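Local atomic coordinates of hypothetical protein (Bacteroides caccae, PDB entry 4M8R), a protein that is of unknown function but combines an N-terminal Ig-like domain with a WD40-like domain of the beta-propeller clan. Residues E250-E255 with V283-N288. Residues are numbered along the deposited sequence; the frame is centred on the assembly and turned at random.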
ATOM      1  N   GLU A 250      21.160 -37.951  14.384  1.00 96.05           N
ATOM      2  CA  GLU A 250      22.087 -38.655  15.275  1.00 98.68           C
ATOM      3  C   GLU A 250      23.466 -38.003  15.289  1.00 97.94           C
ATOM      4  O   GLU A 250      23.993 -37.632  14.239  1.00 95.38           O
ATOM      5  CB  GLU A 250      22.233 -40.119  14.871  1.00103.86           C
ATOM      6  CG  GLU A 250      21.154 -41.034  15.426  1.00107.02           C
ATOM      7  CD  GLU A 250      21.507 -42.502  15.264  1.00112.68           C
ATOM      8  OE1 GLU A 250      22.310 -42.830  14.364  1.00114.38           O
ATOM      9  OE2 GLU A 250      20.982 -43.328  16.039  1.00116.70           O
ATOM     10  N   GLY A 251      24.029 -37.851  16.487  1.00 98.80           N
ATOM     11  CA  GLY A 251      25.357 -37.274  16.663  1.00 99.19           C
ATOM     12  C   GLY A 251      25.320 -35.822  17.096  1.00 97.71           C
ATOM     13  O   GLY A 251      26.136 -35.394  17.913  1.00100.61           O
ATOM     14  N   PHE A 252      24.369 -35.063  16.560  1.00 94.44           N
ATOM     15  CA  PHE A 252      24.328 -33.622  16.777  1.00 90.64           C
ATOM     16  C   PHE A 252      23.708 -33.215  18.107  1.00 89.83           C
ATOM     17  O   PHE A 252      22.776 -33.858  18.588  1.00 91.21           O
ATOM     18  CB  PHE A 252      23.600 -32.930  15.622  1.00 88.52           C
ATOM     19  CG  PHE A 252      24.365 -32.968  14.332  1.00 88.53           C
ATOM     20  CD1 PHE A 252      25.254 -31.953  14.009  1.00 86.56           C
ATOM     21  CD2 PHE A 252      24.213 -34.033  13.451  1.00 89.38           C
ATOM     22  CE1 PHE A 252      25.969 -31.991  12.825  1.00 86.61           C
ATOM     23  CE2 PHE A 252      24.924 -34.075  12.265  1.00 89.07           C
ATOM     24  CZ  PHE A 252      25.804 -33.053  11.952  1.00 88.04           C
ATOM     25  N   THR A 253      24.238 -32.134  18.679  1.00 87.75           N
ATOM     26  CA  THR A 253      23.795 -31.608  19.970  1.00 86.23           C
ATOM     27  C   THR A 253      23.606 -30.086  19.886  1.00 83.45           C
ATOM     28  O   THR A 253      24.241 -29.431  19.061  1.00 83.33           O
ATOM     29  CB  THR A 253      24.815 -31.936  21.076  1.00 86.51           C
ATOM     30  OG1 THR A 253      26.101 -31.424  20.713  1.00 84.93           O
ATOM     31  CG2 THR A 253      24.911 -33.440  21.280  1.00 89.46           C
ATOM     32  N   PRO A 254      22.730 -29.523  20.739  1.00 83.20           N
ATOM     33  CA  PRO A 254      22.365 -28.098  20.656  1.00 81.32           C
ATOM     34  C   PRO A 254      23.527 -27.093  20.711  1.00 82.99           C
ATOM     35  O   PRO A 254      23.466 -26.049  20.055  1.00 79.14           O
ATOM     36  CB  PRO A 254      21.423 -27.888  21.857  1.00 80.44           C
ATOM     37  CG  PRO A 254      21.469 -29.140  22.661  1.00 84.02           C
ATOM     38  CD  PRO A 254      21.932 -30.235  21.753  1.00 85.55           C
ATOM     39  N   GLU A 255      24.573 -27.410  21.471  1.00 88.23           N
ATOM     40  CA  GLU A 255      25.736 -26.512  21.596  1.00 89.37           C
ATOM     41  C   GLU A 255      26.486 -26.298  20.270  1.00 86.94           C
ATOM     42  O   GLU A 255      27.286 -25.368  20.151  1.00 84.14           O
ATOM     43  CB  GLU A 255      26.715 -27.002  22.680  1.00 92.97           C
ATOM     44  CG  GLU A 255      27.071 -28.486  22.620  1.00 99.31           C
ATOM     45  CD  GLU A 255      26.184 -29.359  23.499  1.00101.97           C
ATOM     46  OE1 GLU A 255      25.062 -28.932  23.851  1.00100.04           O
ATOM     47  OE2 GLU A 255      26.610 -30.482  23.834  1.00106.13           O
ATOM     48  N   VAL A 283      29.628 -28.196   9.197  1.00 84.70           N
ATOM     49  CA  VAL A 283      28.791 -28.780   8.144  1.00 82.81           C
ATOM     50  C   VAL A 283      27.564 -27.907   7.880  1.00 78.03           C
ATOM     51  O   VAL A 283      27.059 -27.257   8.795  1.00 74.69           O
ATOM     52  CB  VAL A 283      28.317 -30.208   8.496  1.00 84.49           C
ATOM     53  CG1 VAL A 283      29.504 -31.155   8.602  1.00 88.77           C
ATOM     54  CG2 VAL A 283      27.499 -30.223   9.783  1.00 83.17           C
ATOM     55  N   PRO A 284      27.083 -27.892   6.625  1.00 76.22           N
ATOM     56  CA  PRO A 284      25.811 -27.248   6.340  1.00 75.03           C
ATOM     57  C   PRO A 284      24.647 -28.147   6.748  1.00 75.30           C
ATOM     58  O   PRO A 284      24.698 -29.363   6.536  1.00 76.53           O
ATOM     59  CB  PRO A 284      25.848 -27.042   4.824  1.00 74.70           C
ATOM     60  CG  PRO A 284      26.776 -28.080   4.310  1.00 77.43           C
ATOM     61  CD  PRO A 284      27.692 -28.485   5.423  1.00 78.69           C
HETATM   62  N   MSE A 285      23.617 -27.545   7.336  1.00 72.38           N
HETATM   63  CA  MSE A 285      22.455 -28.277   7.828  1.00 72.19           C
HETATM   64  C   MSE A 285      21.225 -27.539   7.388  1.00 69.20           C
HETATM   65  O   MSE A 285      21.095 -26.339   7.640  1.00 67.87           O
HETATM   66  CB  MSE A 285      22.592 -28.362   9.348  1.00 73.42           C
HETATM   67  CG  MSE A 285      21.292 -28.632  10.104  1.00 73.49           C
HETATM   68 SE   MSE A 285      21.113 -30.547  10.512  0.75 80.71          SE
HETATM   69  CE  MSE A 285      22.725 -30.797  11.612  1.00 81.64           C
ATOM     70  N   LEU A 286      20.311 -28.244   6.726  1.00 69.29           N
ATOM     71  CA  LEU A 286      19.045 -27.656   6.296  1.00 67.44           C
ATOM     72  C   LEU A 286      17.918 -28.032   7.250  1.00 67.01           C
ATOM     73  O   LEU A 286      17.944 -29.102   7.872  1.00 70.01           O
ATOM     74  CB  LEU A 286      18.698 -28.105   4.879  1.00 68.66           C
ATOM     75  CG  LEU A 286      19.707 -27.732   3.794  1.00 69.51           C
ATOM     76  CD1 LEU A 286      19.246 -28.253   2.441  1.00 71.07           C
ATOM     77  CD2 LEU A 286      19.921 -26.226   3.745  1.00 68.05           C
ATOM     78  N   TYR A 287      16.936 -27.143   7.368  1.00 63.28           N
ATOM     79  CA  TYR A 287      15.779 -27.379   8.222  1.00 62.81           C
ATOM     80  C   TYR A 287      14.497 -27.028   7.478  1.00 62.04           C
ATOM     81  O   TYR A 287      14.357 -25.932   6.942  1.00 60.13           O
ATOM     82  CB  TYR A 287      15.896 -26.578   9.519  1.00 60.56           C
ATOM     83  CG  TYR A 287      14.640 -26.566  10.369  1.00 60.40           C
ATOM     84  CD1 TYR A 287      14.290 -27.663  11.148  1.00 62.34           C
ATOM     85  CD2 TYR A 287      13.809 -25.453  10.399  1.00 58.46           C
ATOM     86  CE1 TYR A 287      13.145 -27.650  11.930  1.00 61.75           C
ATOM     87  CE2 TYR A 287      12.662 -25.434  11.175  1.00 57.89           C
ATOM     88  CZ  TYR A 287      12.336 -26.531  11.940  1.00 59.30           C
ATOM     89  OH  TYR A 287      11.199 -26.509  12.714  1.00 58.69           O
ATOM     90  N   ASN A 288      13.576 -27.984   7.448  1.00 66.76           N
ATOM     91  CA  ASN A 288      12.255 -27.811   6.863  1.00 68.67           C
ATOM     92  C   ASN A 288      11.247 -27.977   7.992  1.00 67.70           C
ATOM     93  O   ASN A 288      11.193 -29.042   8.608  1.00 66.44           O
ATOM     94  CB  ASN A 288      12.029 -28.871   5.777  1.00 73.80           C
ATOM     95  CG  ASN A 288      10.735 -28.667   5.005  1.00 76.49           C
ATOM     96  OD1 ASN A 288       9.783 -28.062   5.495  1.00 78.50           O
ATOM     97  ND2 ASN A 288      10.693 -29.196   3.791  1.00 80.07           N
TER
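The one side-chain hydrogen bond inside either segment is a weak one: Thr-253 OG1 donates to Glu-255 OE2 over 3.3 Å, next to Phe-252, which meets Met-285 and Val-283. No hydrogen bond spans the two segments, whose closest CA atoms, in Phe-252 and Met-285, stand 10.6 Å apart, a gap bridged by side chains alone. Met-285, present as selenomethionine, places its CE 3.6 Å from the centroid of the Phe-252 ring and 9° off the normal, a CH-pi contact over the ring centre. All six ring carbons lie within 4.0 Å of that methyl, confirming that it sits over the middle of the face. The SE atom stands behind it above the same face, 5.4 Å from the centroid and 3° off the normal, with the SE-CE bond leaning somewhat from that normal, so the methyl and not the selenium touches the ring in this Met-aromatic contact. With CG anti to the backbone N (chi1 159°), the chain then bends at its next two torsions to bring CE over the ring. Val-283 meets a different part of the aromatic group: its CG2 lies at the edge, close to the ring plane, 3.8 Å from Phe-252 CE1. Replacing Phe-252 by an alanine would probably leave the Met-285 methyl without its aromatic face and open a gap beside Val-283 CG2. Strands 262-264, 270-276, 282-288 and 292-295 form an antiparallel meander, consistent with a propeller blade; Phe-252, from the loop leading into it, also touches Ala-275 and Val-295 on the flanking strands. Along 282-288, Val-283 and Met-285 alternate with Pro-284 and Leu-286, which turn the other way to pack on Tyr-329 of strand 325-333.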